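Long-range contacts in flagellar hook-associated protein 3 (Bacillus cereus, PDB 5ZIY), which probably forms, as the hook-associated protein FlgL, part of the junction that joins the flagellar hook to the filament: residues V34-E39 with S185-M190; Y85-K90 with L105-D110; K145-M150 with E167-N172. All coordinates share one frame; numbering follows the deposited sequence.

Overall arrangement
Four helices, 8-60, 67-87, 137-155 and 162-204, make up most of this elongated chain. Contact 1 pairs the first and last of them; the 145 residues between its segments hold both other contacts. Contact 2 fastens the end of helix 67-87 to the loop between strands 94-95 and 120-123. Contact 3 joins helix 137-155 to helix 162-204, the helix it shares with contact 1. The centres of contacts 1 and 2, 2 and 3, and 1 and 3 lie about 20, 17 and 26 Å apart. Gln37 touches Thr89 and Lys90, and Asp110 touches Lys145 and Lys148. Together the contacts hold long helices side by side and attach the loop region, consistent with a rod-like junction subunit.

Contact 1. Residues V34-E39 with S185-M190; sequences VLTQTE and STMNTM
Leu35 projects from helix 8-60 into the surface formed by Thr186, Met187 and Met190 of helix 162-204. Its CD1 does most of the touching: it lies 3.6 Å from CG2 of Thr186 and 3.8 Å from CG of Met190, and the leucine crosses both side chains at about a right angle. Nearer the backbone, Leu35 CB faces the sulfur of Met187, with SD 4.1 Å away. That methionine leaves its helix with CG anti to the backbone N (chi1 -175°) and then bends at chi2, which carries SD across to helix 8-60. A zinc ion lies about 4 Å from the Met187 side chain.

The polar groups at this apolar joint turn back to their own helices. Thr36 OG1 is hydrogen-bonded to Lys32 O. In Thr186, chi1 of -57° puts OG1 beside the backbone N, where it bonds to Glu182 O, and leaves CG2 on the side of Leu35 CD1 and CD2.

This is antiparallel helix-helix packing, at 154° with axes 10.1 Å apart, and it joins the N-terminal helix, part of the bacterial flagellin N-terminal helical region, to the C-terminal helix. Lys32 also touches Met187 and Met190, while Phe130 of strand 129-133 packs on Leu35 and Met190, so the beta hairpin 120-133 lies against this pair of long helices.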
loop_
_atom_site.group_PDB
_atom_site.type_symbol
_atom_site.label_atom_id
_atom_site.label_comp_id
_atom_site.label_asym_id
_atom_site.label_seq_id
_atom_site.Cartn_x
_atom_site.Cartn_y
_atom_site.Cartn_z
ATOM N N VAL A 34 -5.198 -8.636 -3.725
ATOM C CA VAL A 34 -5.106 -7.610 -2.696
ATOM C C VAL A 34 -3.664 -7.100 -2.567
ATOM O O VAL A 34 -3.422 -5.909 -2.504
ATOM C CB VAL A 34 -5.608 -8.168 -1.373
ATOM C CG1 VAL A 34 -5.190 -7.305 -0.238
ATOM C CG2 VAL A 34 -7.145 -8.287 -1.422
ATOM N N LEU A 35 -2.712 -8.016 -2.601
ATOM C CA LEU A 35 -1.320 -7.695 -2.572
ATOM C C LEU A 35 -0.818 -6.935 -3.797
ATOM O O LEU A 35 -0.017 -6.007 -3.670
ATOM C CB LEU A 35 -0.499 -8.967 -2.399
ATOM C CG LEU A 35 -0.683 -9.673 -1.056
ATOM C CD1 LEU A 35 0.066 -10.988 -1.028
ATOM C CD2 LEU A 35 -0.247 -8.764 0.107
ATOM N N THR A 36 -1.288 -7.303 -4.972
ATOM C CA THR A 36 -0.904 -6.552 -6.166
ATOM C C THR A 36 -1.407 -5.135 -6.069
ATOM O O THR A 36 -0.662 -4.198 -6.314
ATOM C CB THR A 36 -1.424 -7.246 -7.414
ATOM O OG1 THR A 36 -0.813 -8.520 -7.444
ATOM C CG2 THR A 36 -1.101 -6.468 -8.708
ATOM N N GLN A 37 -2.645 -4.973 -5.624
ATOM C CA GLN A 37 -3.234 -3.646 -5.528
ATOM C C GLN A 37 -2.466 -2.821 -4.519
ATOM O O GLN A 37 -2.218 -1.640 -4.744
ATOM C CB GLN A 37 -4.716 -3.726 -5.155
ATOM C CG GLN A 37 -5.615 -4.194 -6.298
ATOM C CD GLN A 37 -7.112 -3.867 -6.071
ATOM O OE1 GLN A 37 -7.472 -2.810 -5.523
ATOM N NE2 GLN A 37 -7.977 -4.774 -6.506
ATOM N N THR A 38 -2.101 -3.447 -3.405
ATOM C CA THR A 38 -1.316 -2.804 -2.396
ATOM C C THR A 38 0.032 -2.347 -2.945
ATOM O O THR A 38 0.452 -1.207 -2.735
ATOM C CB THR A 38 -1.104 -3.732 -1.185
ATOM O OG1 THR A 38 -2.376 -4.222 -0.715
ATOM C CG2 THR A 38 -0.388 -2.996 -0.082
ATOM N N GLU A 39 0.714 -3.229 -3.653
ATOM C CA GLU A 39 2.034 -2.913 -4.126
ATOM C C GLU A 39 1.998 -1.784 -5.179
ATOM O O GLU A 39 2.875 -0.919 -5.204
ATOM C CB GLU A 39 2.658 -4.182 -4.679
ATOM C CG GLU A 39 4.043 -4.043 -5.095
ATOM C CD GLU A 39 4.575 -5.331 -5.727
ATOM O OE1 GLU A 39 3.742 -6.114 -6.218
ATOM O OE2 GLU A 39 5.805 -5.552 -5.712
ATOM N N SER A 185 7.840 -9.130 -0.734
ATOM C CA SER A 185 8.233 -10.367 -0.065
ATOM C C SER A 185 7.025 -11.304 0.191
ATOM O O SER A 185 7.057 -12.498 -0.122
ATOM C CB SER A 185 8.934 -9.952 1.238
ATOM O OG SER A 185 9.428 -11.047 1.959
ATOM N N THR A 186 5.928 -10.738 0.696
ATOM C CA THR A 186 4.691 -11.488 0.895
ATOM C C THR A 186 4.158 -12.023 -0.441
ATOM O O THR A 186 3.654 -13.149 -0.520
ATOM C CB THR A 186 3.579 -10.606 1.527
ATOM O OG1 THR A 186 4.061 -10.058 2.773
ATOM C CG2 THR A 186 2.310 -11.435 1.736
ATOM N N MET A 187 4.256 -11.212 -1.474
ATOM C CA MET A 187 3.847 -11.617 -2.842
ATOM C C MET A 187 4.693 -12.802 -3.342
ATOM O O MET A 187 4.172 -13.714 -3.978
ATOM C CB MET A 187 3.998 -10.460 -3.837
ATOM C CG MET A 187 3.474 -10.782 -5.251
ATOM S SD MET A 187 1.683 -11.114 -5.105
ATOM C CE MET A 187 1.119 -10.653 -6.726
ATOM N N ASN A 188 5.983 -12.753 -3.059
ATOM C CA ASN A 188 6.925 -13.786 -3.481
ATOM C C ASN A 188 6.600 -15.135 -2.810
ATOM O O ASN A 188 6.559 -16.185 -3.450
ATOM C CB ASN A 188 8.356 -13.342 -3.106
ATOM C CG ASN A 188 9.024 -12.485 -4.178
ATOM O OD1 ASN A 188 8.565 -12.443 -5.334
ATOM N ND2 ASN A 188 10.131 -11.804 -3.808
ATOM N N THR A 189 6.361 -15.081 -1.505
ATOM C CA THR A 189 5.782 -16.194 -0.758
ATOM C C THR A 189 4.494 -16.766 -1.401
ATOM O O THR A 189 4.373 -17.986 -1.579
ATOM C CB THR A 189 5.511 -15.779 0.693
ATOM O OG1 THR A 189 6.744 -15.314 1.275
ATOM C CG2 THR A 189 4.973 -16.967 1.498
ATOM N N MET A 190 3.544 -15.908 -1.729
ATOM C CA MET A 190 2.300 -16.368 -2.355
ATOM C C MET A 190 2.601 -17.063 -3.661
ATOM O O MET A 190 2.007 -18.085 -4.010
ATOM C CB MET A 190 1.359 -15.212 -2.663
ATOM C CG MET A 190 0.610 -14.674 -1.514
ATOM S SD MET A 190 -0.387 -15.913 -0.671
ATOM C CE MET A 190 -0.516 -14.986 0.874
#

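Contact 2. Residues Y85-K90 with L105-D110; sequences YLANTK and LPFTED
Asn88, the first residue beyond helix 67-87 to leave helical backbone angles, grips the backbone of Phe107 with both ends of its side-chain amide. Phe107 N donates to Asn88 OD1 at 3.0 Å, and Asn88 ND2 donates to Phe107 O at 3.1 Å. Both bonds are fairly straight, 156° and 162° at the hydrogen, and each donor lies in the plane of the accepting carbonyl, on a lone pair. Phe107 O is also practically in the amide plane of Asn88, so the paired bonds fix the rotation of that amide. Chi1 of -71° sets CG beside the backbone N of Asn88 and helps aim the group at the loop.

Packing is tight around OD1. The ring of Pro106 slides past the asparagine in the opposite direction, bringing CD to 3.1 Å from Asn88 OD1, and the same oxygen lies at the edge of the Phe107 ring, in its plane. Ala87 adds the apolar part: its CB is 3.7 Å from Phe107 CD1, meeting the ring obliquely. Phe107 is further enclosed by Ile144 of helix 137-155 and by Tyr113, whose ring stacks with it edge-to-face.

The other side is looser. Leu105, an exposed residue, crosses Asn88 at about a right angle, its CD1 no nearer than 4.1 Å to Asn88 ND2. Beyond Phe107 the loop leaves segment 85-90, and Asp110 meets Lys148 of helix 137-155 instead.

Such a two-bond clasp, an asparagine amide reading the N-H and C=O of one residue, is a side-chain mimic of backbone pairing in an extended strand; here it moors an irregular loop to the helix terminus.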
loop_
_atom_site.group_PDB
_atom_site.type_symbol
_atom_site.label_atom_id
_atom_site.label_comp_id
_atom_site.label_asym_id
_atom_site.label_seq_id
_atom_site.Cartn_x
_atom_site.Cartn_y
_atom_site.Cartn_z
ATOM N N TYR A 85 -5.783 10.233 -2.601
ATOM C CA TYR A 85 -6.529 9.241 -3.397
ATOM C C TYR A 85 -5.953 7.839 -3.220
ATOM O O TYR A 85 -6.681 6.914 -2.885
ATOM C CB TYR A 85 -6.546 9.676 -4.861
ATOM C CG TYR A 85 -6.853 8.651 -5.943
ATOM C CD1 TYR A 85 -8.166 8.220 -6.225
ATOM C CD2 TYR A 85 -5.829 8.189 -6.773
ATOM C CE1 TYR A 85 -8.419 7.302 -7.283
ATOM C CE2 TYR A 85 -6.071 7.292 -7.814
ATOM C CZ TYR A 85 -7.347 6.840 -8.063
ATOM O OH TYR A 85 -7.485 5.937 -9.139
ATOM N N LEU A 86 -4.633 7.726 -3.337
ATOM C CA LEU A 86 -3.940 6.468 -3.227
ATOM C C LEU A 86 -4.034 5.912 -1.799
ATOM O O LEU A 86 -4.197 4.728 -1.603
ATOM C CB LEU A 86 -2.454 6.577 -3.697
ATOM C CG LEU A 86 -2.088 6.853 -5.156
ATOM C CD1 LEU A 86 -0.557 7.182 -5.298
ATOM C CD2 LEU A 86 -2.452 5.696 -6.188
ATOM N N ALA A 87 -3.959 6.744 -0.788
ATOM C CA ALA A 87 -4.069 6.280 0.574
ATOM C C ALA A 87 -5.463 5.733 0.906
ATOM O O ALA A 87 -5.619 4.882 1.811
ATOM C CB ALA A 87 -3.628 7.432 1.567
ATOM N N ASN A 88 -6.475 6.184 0.157
ATOM C CA ASN A 88 -7.834 5.760 0.313
ATOM C C ASN A 88 -8.232 4.610 -0.628
ATOM O O ASN A 88 -9.412 4.388 -0.798
ATOM C CB ASN A 88 -8.795 6.973 0.106
ATOM C CG ASN A 88 -8.721 7.961 1.246
ATOM O OD1 ASN A 88 -8.446 7.565 2.376
ATOM N ND2 ASN A 88 -8.951 9.247 0.963
ATOM N N THR A 89 -7.267 3.867 -1.190
ATOM C CA THR A 89 -7.554 2.693 -2.009
ATOM C C THR A 89 -8.353 1.609 -1.256
ATOM O O THR A 89 -8.069 1.275 -0.112
ATOM C CB THR A 89 -6.250 2.108 -2.652
ATOM O OG1 THR A 89 -5.642 3.125 -3.447
ATOM C CG2 THR A 89 -6.543 0.890 -3.543
ATOM N N LYS A 90 -9.412 1.140 -1.913
ATOM C CA LYS A 90 -10.370 0.188 -1.343
ATOM C C LYS A 90 -10.531 -1.035 -2.243
ATOM O O LYS A 90 -10.652 -0.900 -3.427
ATOM C CB LYS A 90 -11.700 0.886 -1.190
ATOM C CG LYS A 90 -12.865 0.047 -0.703
ATOM C CD LYS A 90 -14.111 0.972 -0.550
ATOM C CE LYS A 90 -15.338 0.246 -0.015
ATOM N NZ LYS A 90 -16.585 0.965 -0.411
ATOM N N LEU A 105 -13.771 7.301 4.629
ATOM C CA LEU A 105 -12.482 7.369 4.006
ATOM C C LEU A 105 -11.414 7.438 5.120
ATOM O O LEU A 105 -11.537 8.227 6.049
ATOM C CB LEU A 105 -12.397 8.590 3.092
ATOM C CG LEU A 105 -13.236 8.632 1.786
ATOM C CD1 LEU A 105 -12.947 9.954 1.053
ATOM C CD2 LEU A 105 -12.979 7.452 0.865
ATOM N N PRO A 106 -10.344 6.636 5.014
ATOM C CA PRO A 106 -9.428 6.591 6.135
ATOM C C PRO A 106 -8.515 7.810 6.281
ATOM O O PRO A 106 -8.064 8.088 7.403
ATOM C CB PRO A 106 -8.626 5.329 5.870
ATOM C CG PRO A 106 -8.776 5.061 4.488
ATOM C CD PRO A 106 -10.100 5.521 4.090
ATOM N N PHE A 107 -8.238 8.513 5.178
ATOM C CA PHE A 107 -7.444 9.723 5.271
ATOM C C PHE A 107 -8.132 10.942 4.712
ATOM O O PHE A 107 -8.715 10.891 3.629
ATOM C CB PHE A 107 -6.111 9.560 4.575
ATOM C CG PHE A 107 -5.297 8.458 5.135
ATOM C CD1 PHE A 107 -5.506 7.164 4.749
ATOM C CD2 PHE A 107 -4.330 8.705 6.090
ATOM C CE1 PHE A 107 -4.777 6.143 5.275
ATOM C CE2 PHE A 107 -3.608 7.673 6.604
ATOM C CZ PHE A 107 -3.847 6.399 6.201
ATOM N N THR A 108 -8.001 12.045 5.451
ATOM C CA THR A 108 -8.374 13.379 4.963
ATOM C C THR A 108 -7.241 14.052 4.218
ATOM O O THR A 108 -6.087 13.648 4.292
ATOM C CB THR A 108 -8.818 14.305 6.124
ATOM O OG1 THR A 108 -7.681 14.740 6.869
ATOM C CG2 THR A 108 -9.740 13.583 7.047
ATOM N N GLU A 109 -7.569 15.138 3.524
ATOM C CA GLU A 109 -6.557 15.981 2.869
ATOM C C GLU A 109 -5.565 16.582 3.828
ATOM O O GLU A 109 -4.542 17.059 3.404
ATOM C CB GLU A 109 -7.239 17.151 2.152
ATOM N N ASP A 110 -5.898 16.643 5.114
ATOM C CA ASP A 110 -4.966 17.102 6.136
ATOM C C ASP A 110 -4.078 15.980 6.670
ATOM O O ASP A 110 -3.226 16.220 7.512
ATOM C CB ASP A 110 -5.733 17.692 7.333
ATOM C CG ASP A 110 -6.708 18.772 6.931
ATOM O OD1 ASP A 110 -6.407 19.543 5.992
ATOM O OD2 ASP A 110 -7.793 18.845 7.559
#

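Contact 3. Residues K145-M150 with E167-N172; sequences KTLKQM and EENKQN
Segments 145-150 and 167-172 run nearly antiparallel, at 154°, with axes 9.8 Å apart and Thr146 facing Asn169 at a CA to CA distance of 6.5 Å. They belong to a helical hairpin, in which helix 137-155 and helix 162-204 follow each other through a short connection and fold back side by side.

Thr146 is the centre of the interface. Its hydroxyl and methyl groups both address the partner helix, the methyl CG2 being anti to the backbone N and 3.7 Å from CB of Glu168. OG1 lies 2.9 Å from OE1 of Glu168, whose chain is extended beyond CG and crosses the threonine. OG1 is also hydrogen-bonded to Pro142 O one turn earlier, and its single proton can serve only one of the two acceptors at a time. Asn172 comes from the direction opposite to Thr146 and sets its ND2 3.0 Å from Thr146 OG1, so the hydroxyl sits among several polar groups. On the more exposed margin, Gln149 turns its amide back to Lys145 O in a weak bond.

On the inner side the contact is mostly apolar, with one buried polar group, and belongs to a wider helix bundle. Leu147 packs against Leu49 of helix 8-60 and Leu80 of helix 67-87, and Met150 against Ile76. Asn169 ND2 is hydrogen-bonded to Leu49 O, which ties the polar end of this buried asparagine to a third helix. Its aliphatic part faces Met150, whose straight chain crosses it at about a right angle and places the terminal methyl CE 3.4 Å from Asn169 CB.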
loop_
_atom_site.group_PDB
_atom_site.type_symbol
_atom_site.label_atom_id
_atom_site.label_comp_id
_atom_site.label_asym_id
_atom_site.label_seq_id
_atom_site.Cartn_x
_atom_site.Cartn_y
_atom_site.Cartn_z
ATOM N N LYS A 145 0.875 14.848 5.705
ATOM C CA LYS A 145 1.079 16.096 6.463
ATOM C C LYS A 145 2.267 16.856 5.928
ATOM O O LYS A 145 2.190 18.068 5.784
ATOM C CB LYS A 145 1.267 15.825 7.956
ATOM C CG LYS A 145 -0.018 15.351 8.609
ATOM C CD LYS A 145 0.164 14.827 10.028
ATOM C CE LYS A 145 -1.208 14.573 10.697
ATOM N NZ LYS A 145 -1.152 13.682 11.906
ATOM N N THR A 146 3.355 16.130 5.633
ATOM C CA THR A 146 4.544 16.739 5.052
ATOM C C THR A 146 4.209 17.358 3.677
ATOM O O THR A 146 4.567 18.491 3.428
ATOM C CB THR A 146 5.703 15.740 4.934
ATOM O OG1 THR A 146 6.022 15.235 6.244
ATOM C CG2 THR A 146 6.966 16.406 4.321
ATOM N N LEU A 147 3.487 16.631 2.810
ATOM C CA LEU A 147 3.172 17.179 1.472
ATOM C C LEU A 147 2.347 18.483 1.655
ATOM O O LEU A 147 2.562 19.476 0.963
ATOM C CB LEU A 147 2.399 16.171 0.593
ATOM C CG LEU A 147 3.201 14.984 0.032
ATOM C CD1 LEU A 147 2.230 13.992 -0.728
ATOM C CD2 LEU A 147 4.358 15.438 -0.838
ATOM N N LYS A 148 1.424 18.477 2.602
ATOM C CA LYS A 148 0.603 19.662 2.830
ATOM C C LYS A 148 1.399 20.887 3.291
ATOM O O LYS A 148 1.173 21.982 2.810
ATOM C CB LYS A 148 -0.539 19.349 3.776
ATOM C CG LYS A 148 -1.512 20.497 3.896
ATOM C CD LYS A 148 -2.466 20.288 5.004
ATOM C CE LYS A 148 -3.420 21.476 5.153
ATOM N NZ LYS A 148 -2.960 22.292 6.292
ATOM N N GLN A 149 2.342 20.703 4.204
ATOM C CA GLN A 149 3.199 21.801 4.625
ATOM C C GLN A 149 4.155 22.229 3.480
ATOM O O GLN A 149 4.592 23.383 3.431
ATOM C CB GLN A 149 4.012 21.435 5.877
ATOM C CG GLN A 149 3.206 21.016 7.098
ATOM C CD GLN A 149 4.114 20.425 8.195
ATOM O OE1 GLN A 149 5.034 21.105 8.685
ATOM N NE2 GLN A 149 3.881 19.148 8.558
ATOM N N MET A 150 4.489 21.289 2.586
ATOM C CA MET A 150 5.346 21.573 1.426
ATOM C C MET A 150 4.617 22.524 0.491
ATOM O O MET A 150 5.131 23.554 0.138
ATOM C CB MET A 150 5.709 20.295 0.678
ATOM C CG MET A 150 6.933 19.550 1.214
ATOM S SD MET A 150 7.315 18.071 0.206
ATOM C CE MET A 150 9.043 17.765 0.588
ATOM N N GLU A 167 13.912 16.897 4.109
ATOM C CA GLU A 167 14.368 15.755 4.926
ATOM C C GLU A 167 13.195 14.934 5.438
ATOM O O GLU A 167 13.268 13.711 5.451
ATOM C CB GLU A 167 15.257 16.199 6.105
ATOM C CG GLU A 167 16.757 15.942 5.897
ATOM C CD GLU A 167 17.162 14.450 5.918
ATOM O OE1 GLU A 167 16.456 13.615 6.525
ATOM O OE2 GLU A 167 18.225 14.118 5.347
ATOM N N GLU A 168 12.134 15.604 5.883
ATOM C CA GLU A 168 10.917 14.893 6.319
ATOM C C GLU A 168 10.389 13.986 5.203
ATOM O O GLU A 168 10.061 12.818 5.444
ATOM C CB GLU A 168 9.792 15.840 6.712
ATOM C CG GLU A 168 9.829 16.318 8.153
ATOM C CD GLU A 168 8.548 17.032 8.542
ATOM O OE1 GLU A 168 7.603 17.102 7.715
ATOM O OE2 GLU A 168 8.491 17.536 9.679
ATOM N N ASN A 169 10.305 14.532 3.993
ATOM C CA ASN A 169 9.827 13.741 2.850
ATOM C C ASN A 169 10.765 12.579 2.521
ATOM O O ASN A 169 10.289 11.513 2.105
ATOM C CB ASN A 169 9.575 14.618 1.609
ATOM C CG ASN A 169 9.000 13.825 0.439
ATOM O OD1 ASN A 169 7.885 13.320 0.533
ATOM N ND2 ASN A 169 9.739 13.726 -0.658
ATOM N N LYS A 170 12.074 12.763 2.689
ATOM C CA LYS A 170 13.011 11.663 2.454
ATOM C C LYS A 170 12.763 10.510 3.444
ATOM O O LYS A 170 12.688 9.362 3.039
ATOM C CB LYS A 170 14.484 12.114 2.527
ATOM C CG LYS A 170 14.973 12.936 1.329
ATOM C CD LYS A 170 16.505 13.019 1.279
ATOM C CE LYS A 170 17.040 13.625 -0.033
ATOM N NZ LYS A 170 17.383 15.060 0.124
ATOM N N GLN A 171 12.645 10.818 4.729
ATOM C CA GLN A 171 12.310 9.805 5.754
ATOM C C GLN A 171 10.952 9.151 5.547
ATOM O O GLN A 171 10.806 7.950 5.747
ATOM C CB GLN A 171 12.371 10.413 7.147
ATOM C CG GLN A 171 13.795 10.746 7.569
ATOM C CD GLN A 171 13.848 11.479 8.886
ATOM O OE1 GLN A 171 12.847 12.042 9.333
ATOM N NE2 GLN A 171 15.024 11.491 9.517
ATOM N N ASN A 172 9.962 9.924 5.119
ATOM C CA ASN A 172 8.660 9.344 4.779
ATOM C C ASN A 172 8.756 8.366 3.618
ATOM O O ASN A 172 8.230 7.270 3.688
ATOM C CB ASN A 172 7.664 10.435 4.432
ATOM C CG ASN A 172 7.371 11.364 5.588
ATOM O OD1 ASN A 172 7.531 11.008 6.752
ATOM N ND2 ASN A 172 6.900 12.571 5.257
#